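Local coordinates for glycine oxidase (Bacillus cereus ATCC 14579, PDB 7CYX), which probably catalyses the FAD-dependent oxidation of glycine by dioxygen to glyoxylate, with release of hydrogen peroxide and ammonium, at residues A45-L50 and R250-P255; K239-A244 and G259-G264; V204-G209 and T213-Y218. All coordinates share one frame; numbering follows the deposited sequence.

Interaction 1 of 3, residues A45-L50 and R250-P255; sequences AAAGLL and RFYITP. With FAD (flavin-adenine dinucleotide), chain C.
Ala-47 CB and Leu-49 CD2 are the two methyls that come closest to strand 251-256. The first meets the Tyr-252 ring obliquely, 3.5 Å from CE1; the second lies 3.4 Å from Thr-254 OG1, where the leucine and threonine side chains run past each other in opposite directions. Tyr-252 CG sits between its backbone N and carbonyl carbon (chi1 54°), a setting that carries the ring towards Ala-47 and the flavin, with Tyr-252 OH 3.7 Å from FAD C6. The strand belongs to the mixed sheet beside the flavin in this DAO-type FAD oxidoreductase, whereas residues 46-49 line the cofactor, mostly with backbone but also through Ala-46 CB. Leu-49 N donates to FAD O4 at 2.9 Å, and FAD N3 donates to Leu-49 O at 3.0 Å (161° at the hydrogen), so one residue grips neighbouring polar atoms of the pyrimidine ring and fixes its in-plane position. Packing is slacker in the middle, where Leu-49 CD1 stays 4.0 Å from Tyr-252 CB, although Phe-247 touches both side chains. All four residues that meet are buried; solvent is reached at Arg-250, beyond the contact, while at the other end Lys-256 NZ hydrogen-bonds Ala-47 O.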
loop_
_atom_site.group_PDB
_atom_site.type_symbol
_atom_site.label_atom_id
_atom_site.label_comp_id
_atom_site.label_asym_id
_atom_site.label_seq_id
_atom_site.Cartn_x
_atom_site.Cartn_y
_atom_site.Cartn_z
ATOM N N ALA A 45 -9.999 -8.304 -7.072
ATOM C CA ALA A 45 -10.882 -9.098 -6.260
ATOM C C ALA A 45 -10.135 -10.296 -5.658
ATOM O O ALA A 45 -10.584 -10.865 -4.693
ATOM C CB ALA A 45 -12.047 -9.528 -7.112
ATOM N N ALA A 46 -8.975 -10.651 -6.220
ATOM C CA ALA A 46 -8.298 -11.910 -5.915
ATOM C C ALA A 46 -7.587 -11.859 -4.550
ATOM O O ALA A 46 -7.099 -10.848 -4.140
ATOM C CB ALA A 46 -7.340 -12.221 -7.036
ATOM N N ALA A 47 -7.507 -13.004 -3.868
ATOM C CA ALA A 47 -6.873 -13.091 -2.549
ATOM C C ALA A 47 -5.345 -13.212 -2.672
ATOM O O ALA A 47 -4.662 -13.234 -1.674
ATOM C CB ALA A 47 -7.444 -14.253 -1.784
ATOM N N GLY A 48 -4.809 -13.286 -3.890
ATOM C CA GLY A 48 -3.373 -13.213 -4.098
ATOM C C GLY A 48 -2.601 -14.387 -3.501
ATOM O O GLY A 48 -1.407 -14.262 -3.233
ATOM N N LEU A 49 -3.247 -15.546 -3.327
ATOM C CA LEU A 49 -2.559 -16.724 -2.790
ATOM C C LEU A 49 -1.663 -17.291 -3.885
ATOM O O LEU A 49 -2.006 -17.202 -5.035
ATOM C CB LEU A 49 -3.592 -17.757 -2.341
ATOM C CG LEU A 49 -4.529 -17.290 -1.226
ATOM C CD1 LEU A 49 -5.570 -18.354 -0.911
ATOM C CD2 LEU A 49 -3.744 -16.944 0.030
ATOM N N LEU A 50 -0.495 -17.810 -3.502
ATOM C CA LEU A 50 0.466 -18.422 -4.413
ATOM C C LEU A 50 0.681 -19.871 -3.968
ATOM O O LEU A 50 1.202 -20.107 -2.872
ATOM C CB LEU A 50 1.786 -17.644 -4.368
ATOM C CG LEU A 50 1.696 -16.119 -4.488
ATOM C CD1 LEU A 50 2.986 -15.450 -4.031
ATOM C CD2 LEU A 50 1.372 -15.692 -5.909
ATOM N N ARG A 250 -10.695 -25.202 -1.164
ATOM C CA ARG A 250 -10.807 -23.919 -1.917
ATOM C C ARG A 250 -11.206 -22.738 -1.020
ATOM O O ARG A 250 -10.820 -21.629 -1.350
ATOM C CB ARG A 250 -11.562 -24.019 -3.248
ATOM C CG ARG A 250 -10.983 -25.023 -4.230
ATOM C CD ARG A 250 -12.010 -25.426 -5.265
ATOM N NE ARG A 250 -11.459 -25.756 -6.569
ATOM C CZ ARG A 250 -12.069 -25.509 -7.720
ATOM N NH1 ARG A 250 -13.235 -24.893 -7.726
ATOM N NH2 ARG A 250 -11.509 -25.858 -8.862
ATOM N N PHE A 251 -11.922 -22.972 0.074
ATOM C CA PHE A 251 -12.317 -21.867 0.975
ATOM C C PHE A 251 -11.075 -21.359 1.706
ATOM O O PHE A 251 -10.239 -22.151 2.122
ATOM C CB PHE A 251 -13.394 -22.339 1.940
ATOM C CG PHE A 251 -14.017 -21.257 2.779
ATOM C CD1 PHE A 251 -15.076 -20.517 2.303
ATOM C CD2 PHE A 251 -13.558 -20.994 4.049
ATOM C CE1 PHE A 251 -15.655 -19.530 3.075
ATOM C CE2 PHE A 251 -14.138 -20.010 4.821
ATOM C CZ PHE A 251 -15.184 -19.278 4.332
ATOM N N TYR A 252 -10.968 -20.049 1.872
ATOM C CA TYR A 252 -9.745 -19.543 2.521
ATOM C C TYR A 252 -10.023 -18.351 3.421
ATOM O O TYR A 252 -10.965 -17.617 3.223
ATOM C CB TYR A 252 -8.763 -19.067 1.458
ATOM C CG TYR A 252 -9.360 -18.066 0.511
ATOM C CD1 TYR A 252 -9.446 -16.735 0.854
ATOM C CD2 TYR A 252 -9.868 -18.456 -0.707
ATOM C CE1 TYR A 252 -10.011 -15.810 0.004
ATOM C CE2 TYR A 252 -10.431 -17.544 -1.575
ATOM C CZ TYR A 252 -10.504 -16.217 -1.216
ATOM O OH TYR A 252 -11.055 -15.310 -2.059
ATOM N N ILE A 253 -9.162 -18.233 4.416
ATOM C CA ILE A 253 -9.112 -17.080 5.341
ATOM C C ILE A 253 -7.685 -16.588 5.185
ATOM O O ILE A 253 -6.787 -17.379 5.349
ATOM C CB ILE A 253 -9.410 -17.479 6.789
ATOM C CG1 ILE A 253 -10.728 -18.235 6.911
ATOM C CG2 ILE A 253 -9.385 -16.253 7.674
ATOM C CD1 ILE A 253 -11.212 -18.375 8.320
ATOM N N THR A 254 -7.496 -15.342 4.806
ATOM C CA THR A 254 -6.104 -14.908 4.636
ATOM C C THR A 254 -5.875 -13.576 5.317
ATOM O O THR A 254 -6.717 -12.712 5.196
ATOM C CB THR A 254 -5.784 -14.635 3.170
ATOM O OG1 THR A 254 -5.810 -15.908 2.551
ATOM C CG2 THR A 254 -4.413 -14.044 2.964
ATOM N N PRO A 255 -4.792 -13.433 6.092
ATOM C CA PRO A 255 -4.394 -12.114 6.578
ATOM C C PRO A 255 -3.890 -11.247 5.418
ATOM O O PRO A 255 -3.450 -11.793 4.409
ATOM C CB PRO A 255 -3.230 -12.390 7.540
ATOM C CG PRO A 255 -2.656 -13.700 7.029
ATOM C CD PRO A 255 -3.861 -14.488 6.532
HETATM P PA FAD C . -8.861 -9.147 -15.332
HETATM O O1A FAD C . -8.192 -8.692 -14.096
HETATM O O2A FAD C . -10.356 -9.289 -15.283
HETATM O O5B FAD C . -8.372 -8.191 -16.481
HETATM C C5B FAD C . -9.083 -8.122 -17.674
HETATM C C4B FAD C . -9.143 -6.651 -17.987
HETATM O O4B FAD C . -9.410 -6.511 -19.370
HETATM C C3B FAD C . -10.265 -5.949 -17.256
HETATM O O3B FAD C . -9.671 -4.872 -16.497
HETATM C C2B FAD C . -11.197 -5.411 -18.338
HETATM O O2B FAD C . -11.578 -4.053 -18.075
HETATM C C1B FAD C . -10.310 -5.411 -19.546
HETATM N N9A FAD C . -10.982 -5.565 -20.833
HETATM C C8A FAD C . -11.777 -6.595 -21.185
HETATM N N7A FAD C . -12.216 -6.433 -22.447
HETATM C C5A FAD C . -11.652 -5.312 -22.924
HETATM C C6A FAD C . -11.704 -4.597 -24.197
HETATM N N6A FAD C . -12.474 -5.114 -25.178
HETATM N N1A FAD C . -11.015 -3.430 -24.306
HETATM C C2A FAD C . -10.297 -2.959 -23.279
HETATM N N3A FAD C . -10.206 -3.568 -22.074
HETATM C C4A FAD C . -10.843 -4.735 -21.857
HETATM N N1 FAD C . -5.668 -16.029 -8.417
HETATM C C2 FAD C . -4.580 -16.494 -7.724
HETATM O O2 FAD C . -3.550 -16.698 -8.410
HETATM N N3 FAD C . -4.602 -16.713 -6.386
HETATM C C4 FAD C . -5.711 -16.430 -5.669
HETATM O O4 FAD C . -5.776 -16.570 -4.419
HETATM C C4X FAD C . -6.923 -15.949 -6.379
HETATM N N5 FAD C . -8.068 -15.697 -5.734
HETATM C C5X FAD C . -9.148 -15.237 -6.397
HETATM C C6 FAD C . -10.305 -14.956 -5.692
HETATM C C7 FAD C . -11.427 -14.494 -6.358
HETATM C C7M FAD C . -12.706 -14.200 -5.594
HETATM C C8 FAD C . -11.390 -14.274 -7.800
HETATM C C8M FAD C . -12.604 -13.748 -8.553
HETATM C C9 FAD C . -10.250 -14.545 -8.486
HETATM C C9A FAD C . -9.120 -15.016 -7.857
HETATM N N10 FAD C . -7.939 -15.264 -8.569
HETATM C C10 FAD C . -6.835 -15.755 -7.834
HETATM C "C1'" FAD C . -7.835 -15.174 -10.032
HETATM C "C2'" FAD C . -7.318 -13.914 -10.649
HETATM O "O2'" FAD C . -8.147 -12.831 -10.196
HETATM C "C3'" FAD C . -7.427 -14.070 -12.156
HETATM O "O3'" FAD C . -7.060 -15.408 -12.606
HETATM C "C4'" FAD C . -6.645 -12.912 -12.787
HETATM O "O4'" FAD C . -7.018 -11.667 -12.172
HETATM C "C5'" FAD C . -6.937 -12.742 -14.253
HETATM O "O5'" FAD C . -6.350 -11.518 -14.653
HETATM P P FAD C . -6.706 -10.909 -16.081
HETATM O O1P FAD C . -6.718 -11.975 -17.115
HETATM O O2P FAD C . -5.867 -9.670 -16.249
HETATM O O3P FAD C . -8.274 -10.585 -15.808
#

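Interaction 2 of 3, residues K239-A244 and G259-G264; sequences KQLLKA and GRYVIG
Tyr-261 OH accepts a hydrogen bond from Leu-241 N at 3.0 Å, with 152° at the hydrogen, and lies 3.3 Å from Lys-239 O. These two backbone atoms flank Gln-240, the centre of an inverse gamma turn in the loop joining strands 225-236 and 246-248, while the tyrosine projects from strand 260-269 of the large mixed sheet. The phenol therefore ties an irregular connection to a strand next to the one it leaves: Tyr-261 pairs through its backbone with Val-235. Its CG stands anti to the carbonyl carbon (chi1 -62°), and the ring extends from there to the loop end-first, hydroxyl leading. Leu-241 lies against the hydroxyl end of the ring, its CB 3.6 Å from Tyr-261 CZ and its CD1 over one face. Beyond Leu-241 the side chain of Leu-242 reaches Ile-253, and Glu-134 receives hydrogen bonds from the amides of Lys-243 and Ala-244. Gln-240, whose CB points away from the strand, packs on Ile-168 of the second subunit. Back at the phenol, Leu-242 N approaches obliquely to 3.6 Å from Tyr-261 CE2, and Leu-242 CB lies 3.9 Å from that same carbon.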
loop_
_atom_site.group_PDB
_atom_site.type_symbol
_atom_site.label_atom_id
_atom_site.label_comp_id
_atom_site.label_asym_id
_atom_site.label_seq_id
_atom_site.Cartn_x
_atom_site.Cartn_y
_atom_site.Cartn_z
ATOM N N LYS A 239 -6.618 -8.044 16.862
ATOM C CA LYS A 239 -5.906 -9.205 17.365
ATOM C C LYS A 239 -5.051 -9.782 16.236
ATOM O O LYS A 239 -5.332 -9.543 15.068
ATOM C CB LYS A 239 -6.874 -10.262 17.903
ATOM C CG LYS A 239 -7.773 -9.816 19.044
ATOM C CD LYS A 239 -9.008 -10.695 19.202
ATOM C CE LYS A 239 -9.773 -10.440 20.486
ATOM N NZ LYS A 239 -11.069 -11.162 20.496
ATOM N N GLN A 240 -4.014 -10.532 16.627
ATOM C CA GLN A 240 -3.152 -11.291 15.729
ATOM C C GLN A 240 -3.812 -12.640 15.428
ATOM O O GLN A 240 -3.414 -13.668 15.955
ATOM C CB GLN A 240 -1.787 -11.513 16.391
ATOM C CG GLN A 240 -0.735 -10.467 16.034
ATOM C CD GLN A 240 0.499 -11.113 15.442
ATOM O OE1 GLN A 240 1.090 -12.035 16.010
ATOM N NE2 GLN A 240 0.887 -10.651 14.266
ATOM N N LEU A 241 -4.835 -12.627 14.575
ATOM C CA LEU A 241 -5.794 -13.753 14.494
ATOM C C LEU A 241 -5.202 -14.941 13.722
ATOM O O LEU A 241 -5.474 -16.073 14.068
ATOM C CB LEU A 241 -7.107 -13.272 13.856
ATOM C CG LEU A 241 -8.126 -12.637 14.802
ATOM C CD1 LEU A 241 -9.444 -12.398 14.088
ATOM C CD2 LEU A 241 -8.344 -13.486 16.049
ATOM N N LEU A 242 -4.467 -14.643 12.645
ATOM C CA LEU A 242 -3.759 -15.589 11.790
ATOM C C LEU A 242 -2.444 -14.931 11.398
ATOM O O LEU A 242 -2.445 -13.752 11.060
ATOM C CB LEU A 242 -4.537 -15.842 10.496
ATOM C CG LEU A 242 -5.450 -17.059 10.436
ATOM C CD1 LEU A 242 -6.034 -17.181 9.035
ATOM C CD2 LEU A 242 -4.709 -18.328 10.817
ATOM N N LYS A 243 -1.370 -15.720 11.388
ATOM C CA LYS A 243 -0.063 -15.311 10.879
ATOM C C LYS A 243 -0.020 -15.628 9.378
ATOM O O LYS A 243 0.467 -14.850 8.575
ATOM C CB LYS A 243 1.045 -16.051 11.652
ATOM C CG LYS A 243 2.172 -15.193 12.224
ATOM C CD LYS A 243 3.271 -15.992 12.937
ATOM C CE LYS A 243 4.435 -16.395 12.038
ATOM N NZ LYS A 243 5.449 -15.318 11.890
ATOM N N ALA A 244 -0.528 -16.814 9.022
ATOM C CA ALA A 244 -0.471 -17.347 7.664
ATOM C C ALA A 244 -1.875 -17.685 7.172
ATOM O O ALA A 244 -2.768 -17.996 7.955
ATOM C CB ALA A 244 0.407 -18.577 7.644
ATOM N N GLY A 259 -3.932 -5.627 9.640
ATOM C CA GLY A 259 -4.958 -6.267 10.489
ATOM C C GLY A 259 -6.259 -6.502 9.731
ATOM O O GLY A 259 -7.347 -6.479 10.334
ATOM N N ARG A 260 -6.132 -6.755 8.419
ATOM C CA ARG A 260 -7.225 -7.126 7.534
ATOM C C ARG A 260 -7.248 -8.659 7.327
ATOM O O ARG A 260 -6.198 -9.284 7.055
ATOM C CB ARG A 260 -7.073 -6.358 6.216
ATOM C CG ARG A 260 -8.315 -6.394 5.334
ATOM C CD ARG A 260 -8.352 -5.345 4.230
ATOM N NE ARG A 260 -8.150 -5.915 2.919
ATOM C CZ ARG A 260 -8.943 -5.720 1.868
ATOM N NH1 ARG A 260 -10.070 -5.038 1.976
ATOM N NH2 ARG A 260 -8.577 -6.188 0.693
ATOM N N TYR A 261 -8.449 -9.256 7.445
ATOM C CA TYR A 261 -8.733 -10.692 7.156
ATOM C C TYR A 261 -9.703 -10.782 5.975
ATOM O O TYR A 261 -10.796 -10.189 6.009
ATOM C CB TYR A 261 -9.203 -11.411 8.430
ATOM C CG TYR A 261 -8.121 -11.365 9.476
ATOM C CD1 TYR A 261 -7.973 -10.243 10.258
ATOM C CD2 TYR A 261 -7.136 -12.338 9.548
ATOM C CE1 TYR A 261 -6.934 -10.112 11.154
ATOM C CE2 TYR A 261 -6.094 -12.236 10.452
ATOM C CZ TYR A 261 -5.986 -11.107 11.245
ATOM O OH TYR A 261 -4.967 -10.951 12.130
ATOM N N VAL A 262 -9.276 -11.497 4.923
ATOM C CA VAL A 262 -10.053 -11.659 3.689
ATOM C C VAL A 262 -10.503 -13.115 3.585
ATOM O O VAL A 262 -9.669 -14.021 3.720
ATOM C CB VAL A 262 -9.243 -11.233 2.448
ATOM C CG1 VAL A 262 -9.969 -11.544 1.160
ATOM C CG2 VAL A 262 -8.879 -9.764 2.493
ATOM N N ILE A 263 -11.810 -13.315 3.334
ATOM C CA ILE A 263 -12.496 -14.593 3.514
ATOM C C ILE A 263 -13.430 -14.850 2.333
ATOM O O ILE A 263 -14.334 -14.065 2.076
ATOM C CB ILE A 263 -13.320 -14.589 4.814
ATOM C CG1 ILE A 263 -12.569 -13.997 6.004
ATOM C CG2 ILE A 263 -13.840 -15.982 5.117
ATOM C CD1 ILE A 263 -13.475 -13.509 7.101
ATOM N N GLY A 264 -13.260 -16.002 1.692
ATOM C CA GLY A 264 -13.998 -16.362 0.494
ATOM C C GLY A 264 -13.735 -17.813 0.092
ATOM O O GLY A 264 -13.068 -18.532 0.817
#

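Interaction 3 of 3, residues V204-G209 and T213-Y218; sequences VVIAGG and TKLLSY. With FAD (flavin-adenine dinucleotide), chain C.
Leu-215 O, which Ile-206 CD1 meets at 3.3 Å, also lies at the edge of the Tyr-218 ring and in its plane, 3.4 Å from Tyr-218 CD2. The carbonyl thus has an aliphatic methyl from the strand and an aromatic edge from its own segment as neighbours. Ile-182, Ile-184 and Leu-327 also touch the Tyr-218 side chain. Ile-206 carries the contact mainly with its CG1-CD1 arm, CG2 lying farther off. Its CG1 is anti to the carbonyl carbon (chi1 -59°) and the chain continues extended, so that CD1 is thrust against the short helix 213-216. There Ile-206 CD1 comes within 3.5 Å of Leu-215 CB, and the two side chains cross obliquely. The approach to Leu-216 is slacker, with 4.3 Å between Ile-206 CD1 and Leu-216 CD2. The helix is weakly bonded, held by bonds such as Leu-216 N to Thr-213 O at 3.0 Å. Strand 203-206 lies between 5-10 and 327-331 in the parallel part of the Rossmann-type sheet, and the chain leaves it through Ala-207, Gly-208 and Gly-209, which line the FAD pocket. Lacking side chains, the two glycines bring backbone close to the cofactor: Gly-208 O is 3.5 Å from FAD C8A, and Gly-209 N is 3.4 Å from FAD C5B. Ser-212 OG and Thr-225 OG1 both hydrogen-bond Gly-209 O, bracing this turn, and Leu-215 lies close to Val-179, whose amide binds FAD. The strand-helix interface itself is apolar, consistent with packing, together with the short connection, setting the spacing; likewise the glycine loop meets the cofactor by close van der Waals fit.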
loop_
_atom_site.group_PDB
_atom_site.type_symbol
_atom_site.label_atom_id
_atom_site.label_comp_id
_atom_site.label_asym_id
_atom_site.label_seq_id
_atom_site.Cartn_x
_atom_site.Cartn_y
_atom_site.Cartn_z
ATOM N N VAL A 204 -0.567 -7.135 -31.244
ATOM C CA VAL A 204 -1.640 -7.034 -30.297
ATOM C C VAL A 204 -1.519 -8.209 -29.337
ATOM O O VAL A 204 -1.152 -9.291 -29.775
ATOM C CB VAL A 204 -3.006 -7.050 -30.996
ATOM C CG1 VAL A 204 -4.103 -7.555 -30.078
ATOM C CG2 VAL A 204 -3.361 -5.673 -31.520
ATOM N N VAL A 205 -1.849 -7.972 -28.062
ATOM C CA VAL A 205 -2.076 -9.027 -27.098
ATOM C C VAL A 205 -3.471 -8.882 -26.471
ATOM O O VAL A 205 -3.816 -7.839 -25.894
ATOM C CB VAL A 205 -0.999 -9.045 -26.007
ATOM C CG1 VAL A 205 -1.160 -10.280 -25.139
ATOM C CG2 VAL A 205 0.403 -8.965 -26.596
ATOM N N ILE A 206 -4.239 -9.970 -26.561
ATOM C CA ILE A 206 -5.559 -10.099 -25.977
ATOM C C ILE A 206 -5.399 -10.572 -24.534
ATOM O O ILE A 206 -5.134 -11.749 -24.312
ATOM C CB ILE A 206 -6.423 -11.084 -26.792
ATOM C CG1 ILE A 206 -6.595 -10.642 -28.244
ATOM C CG2 ILE A 206 -7.778 -11.294 -26.136
ATOM C CD1 ILE A 206 -7.273 -11.682 -29.113
ATOM N N ALA A 207 -5.595 -9.648 -23.581
ATOM C CA ALA A 207 -5.542 -9.906 -22.160
ATOM C C ALA A 207 -6.827 -9.415 -21.478
ATOM O O ALA A 207 -6.763 -8.663 -20.499
ATOM C CB ALA A 207 -4.334 -9.202 -21.593
ATOM N N GLY A 208 -7.988 -9.834 -22.002
ATOM C CA GLY A 208 -9.299 -9.265 -21.647
ATOM C C GLY A 208 -10.048 -10.067 -20.590
ATOM O O GLY A 208 -11.265 -9.939 -20.452
ATOM N N GLY A 209 -9.317 -10.832 -19.784
ATOM C CA GLY A 209 -9.886 -11.765 -18.816
ATOM C C GLY A 209 -11.165 -12.415 -19.316
ATOM O O GLY A 209 -11.206 -12.908 -20.436
ATOM N N THR A 213 -13.582 -13.439 -25.210
ATOM C CA THR A 213 -14.157 -14.377 -26.188
ATOM C C THR A 213 -14.227 -13.786 -27.610
ATOM O O THR A 213 -13.735 -14.414 -28.536
ATOM C CB THR A 213 -15.513 -14.913 -25.723
ATOM O OG1 THR A 213 -15.254 -15.739 -24.584
ATOM C CG2 THR A 213 -16.218 -15.732 -26.785
ATOM N N LYS A 214 -14.869 -12.630 -27.798
ATOM C CA LYS A 214 -15.045 -12.050 -29.159
ATOM C C LYS A 214 -13.702 -11.942 -29.895
ATOM O O LYS A 214 -13.619 -12.329 -31.024
ATOM C CB LYS A 214 -15.707 -10.668 -29.133
ATOM C CG LYS A 214 -17.102 -10.602 -29.749
ATOM C CD LYS A 214 -18.099 -9.719 -28.998
ATOM C CE LYS A 214 -19.507 -10.294 -28.988
ATOM N NZ LYS A 214 -20.407 -9.555 -28.068
ATOM N N LEU A 215 -12.686 -11.391 -29.234
ATOM C CA LEU A 215 -11.353 -11.179 -29.853
ATOM C C LEU A 215 -10.635 -12.504 -30.082
ATOM O O LEU A 215 -9.816 -12.574 -30.975
ATOM C CB LEU A 215 -10.520 -10.268 -28.955
ATOM C CG LEU A 215 -10.996 -8.827 -28.894
ATOM C CD1 LEU A 215 -10.196 -8.048 -27.879
ATOM C CD2 LEU A 215 -10.909 -8.175 -30.255
ATOM N N LEU A 216 -11.022 -13.552 -29.368
ATOM C CA LEU A 216 -10.381 -14.878 -29.521
ATOM C C LEU A 216 -10.933 -15.609 -30.753
ATOM O O LEU A 216 -10.332 -16.610 -31.135
ATOM C CB LEU A 216 -10.626 -15.688 -28.251
ATOM C CG LEU A 216 -9.801 -15.285 -27.040
ATOM C CD1 LEU A 216 -10.162 -16.145 -25.853
ATOM C CD2 LEU A 216 -8.327 -15.416 -27.338
ATOM N N SER A 217 -12.008 -15.093 -31.361
ATOM C CA SER A 217 -12.664 -15.600 -32.591
ATOM C C SER A 217 -11.674 -15.616 -33.752
ATOM O O SER A 217 -11.735 -16.544 -34.543
ATOM C CB SER A 217 -13.849 -14.770 -32.924
ATOM O OG SER A 217 -14.951 -15.217 -32.175
ATOM N N TYR A 218 -10.756 -14.649 -33.818
ATOM C CA TYR A 218 -9.697 -14.632 -34.856
ATOM C C TYR A 218 -8.932 -15.959 -34.809
ATOM O O TYR A 218 -8.631 -16.474 -35.865
ATOM C CB TYR A 218 -8.832 -13.378 -34.746
ATOM C CG TYR A 218 -9.554 -12.115 -35.130
ATOM C CD1 TYR A 218 -9.764 -11.773 -36.451
ATOM C CD2 TYR A 218 -10.056 -11.267 -34.164
ATOM C CE1 TYR A 218 -10.443 -10.621 -36.803
ATOM C CE2 TYR A 218 -10.733 -10.111 -34.497
ATOM C CZ TYR A 218 -10.931 -9.789 -35.819
ATOM O OH TYR A 218 -11.607 -8.654 -36.126
HETATM P PA FAD C . -8.861 -9.147 -15.332
HETATM O O1A FAD C . -8.192 -8.692 -14.096
HETATM O O2A FAD C . -10.356 -9.289 -15.283
HETATM O O5B FAD C . -8.372 -8.191 -16.481
HETATM C C5B FAD C . -9.083 -8.122 -17.674
HETATM C C4B FAD C . -9.143 -6.651 -17.987
HETATM O O4B FAD C . -9.410 -6.511 -19.370
HETATM C C3B FAD C . -10.265 -5.949 -17.256
HETATM O O3B FAD C . -9.671 -4.872 -16.497
HETATM C C2B FAD C . -11.197 -5.411 -18.338
HETATM O O2B FAD C . -11.578 -4.053 -18.075
HETATM C C1B FAD C . -10.310 -5.411 -19.546
HETATM N N9A FAD C . -10.982 -5.565 -20.833
HETATM C C8A FAD C . -11.777 -6.595 -21.185
HETATM N N7A FAD C . -12.216 -6.433 -22.447
HETATM C C5A FAD C . -11.652 -5.312 -22.924
HETATM C C6A FAD C . -11.704 -4.597 -24.197
HETATM N N6A FAD C . -12.474 -5.114 -25.178
HETATM N N1A FAD C . -11.015 -3.430 -24.306
HETATM C C2A FAD C . -10.297 -2.959 -23.279
HETATM N N3A FAD C . -10.206 -3.568 -22.074
HETATM C C4A FAD C . -10.843 -4.735 -21.857
HETATM N N1 FAD C . -5.668 -16.029 -8.417
HETATM C C2 FAD C . -4.580 -16.494 -7.724
HETATM O O2 FAD C . -3.550 -16.698 -8.410
HETATM N N3 FAD C . -4.602 -16.713 -6.386
HETATM C C4 FAD C . -5.711 -16.430 -5.669
HETATM O O4 FAD C . -5.776 -16.570 -4.419
HETATM C C4X FAD C . -6.923 -15.949 -6.379
HETATM N N5 FAD C . -8.068 -15.697 -5.734
HETATM C C5X FAD C . -9.148 -15.237 -6.397
HETATM C C6 FAD C . -10.305 -14.956 -5.692
HETATM C C7 FAD C . -11.427 -14.494 -6.358
HETATM C C7M FAD C . -12.706 -14.200 -5.594
HETATM C C8 FAD C . -11.390 -14.274 -7.800
HETATM C C8M FAD C . -12.604 -13.748 -8.553
HETATM C C9 FAD C . -10.250 -14.545 -8.486
HETATM C C9A FAD C . -9.120 -15.016 -7.857
HETATM N N10 FAD C . -7.939 -15.264 -8.569
HETATM C C10 FAD C . -6.835 -15.755 -7.834
HETATM C "C1'" FAD C . -7.835 -15.174 -10.032
HETATM C "C2'" FAD C . -7.318 -13.914 -10.649
HETATM O "O2'" FAD C . -8.147 -12.831 -10.196
HETATM C "C3'" FAD C . -7.427 -14.070 -12.156
HETATM O "O3'" FAD C . -7.060 -15.408 -12.606
HETATM C "C4'" FAD C . -6.645 -12.912 -12.787
HETATM O "O4'" FAD C . -7.018 -11.667 -12.172
HETATM C "C5'" FAD C . -6.937 -12.742 -14.253
HETATM O "O5'" FAD C . -6.350 -11.518 -14.653
HETATM P P FAD C . -6.706 -10.909 -16.081
HETATM O O1P FAD C . -6.718 -11.975 -17.115
HETATM O O2P FAD C . -5.867 -9.670 -16.249
HETATM O O3P FAD C . -8.274 -10.585 -15.808
#

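In the fold
Interactions 1 and 3 both touch FAD but at different parts of it, the flavin ring for the first and the adenosine side for the second, and their centres are 27 Å apart with nearest atoms about 12 Å apart. Interaction 2 lies farther out, on the same large mixed sheet as interaction 1 and away from the cofactor: the Leu-242 side chain is about 13 Å from FAD. It joins interaction 1 directly, since strands 251-256 and 260-269 are sheet neighbours, and Thr-254 N to Val-262 O, at 2.8 Å, is a probable hydrogen bond between them. Interactions 2 and 3, centres 37 Å apart, fall on opposite sides of the chain's centre. In sequence, interaction 3 is nested within the loop that interaction 1 closes.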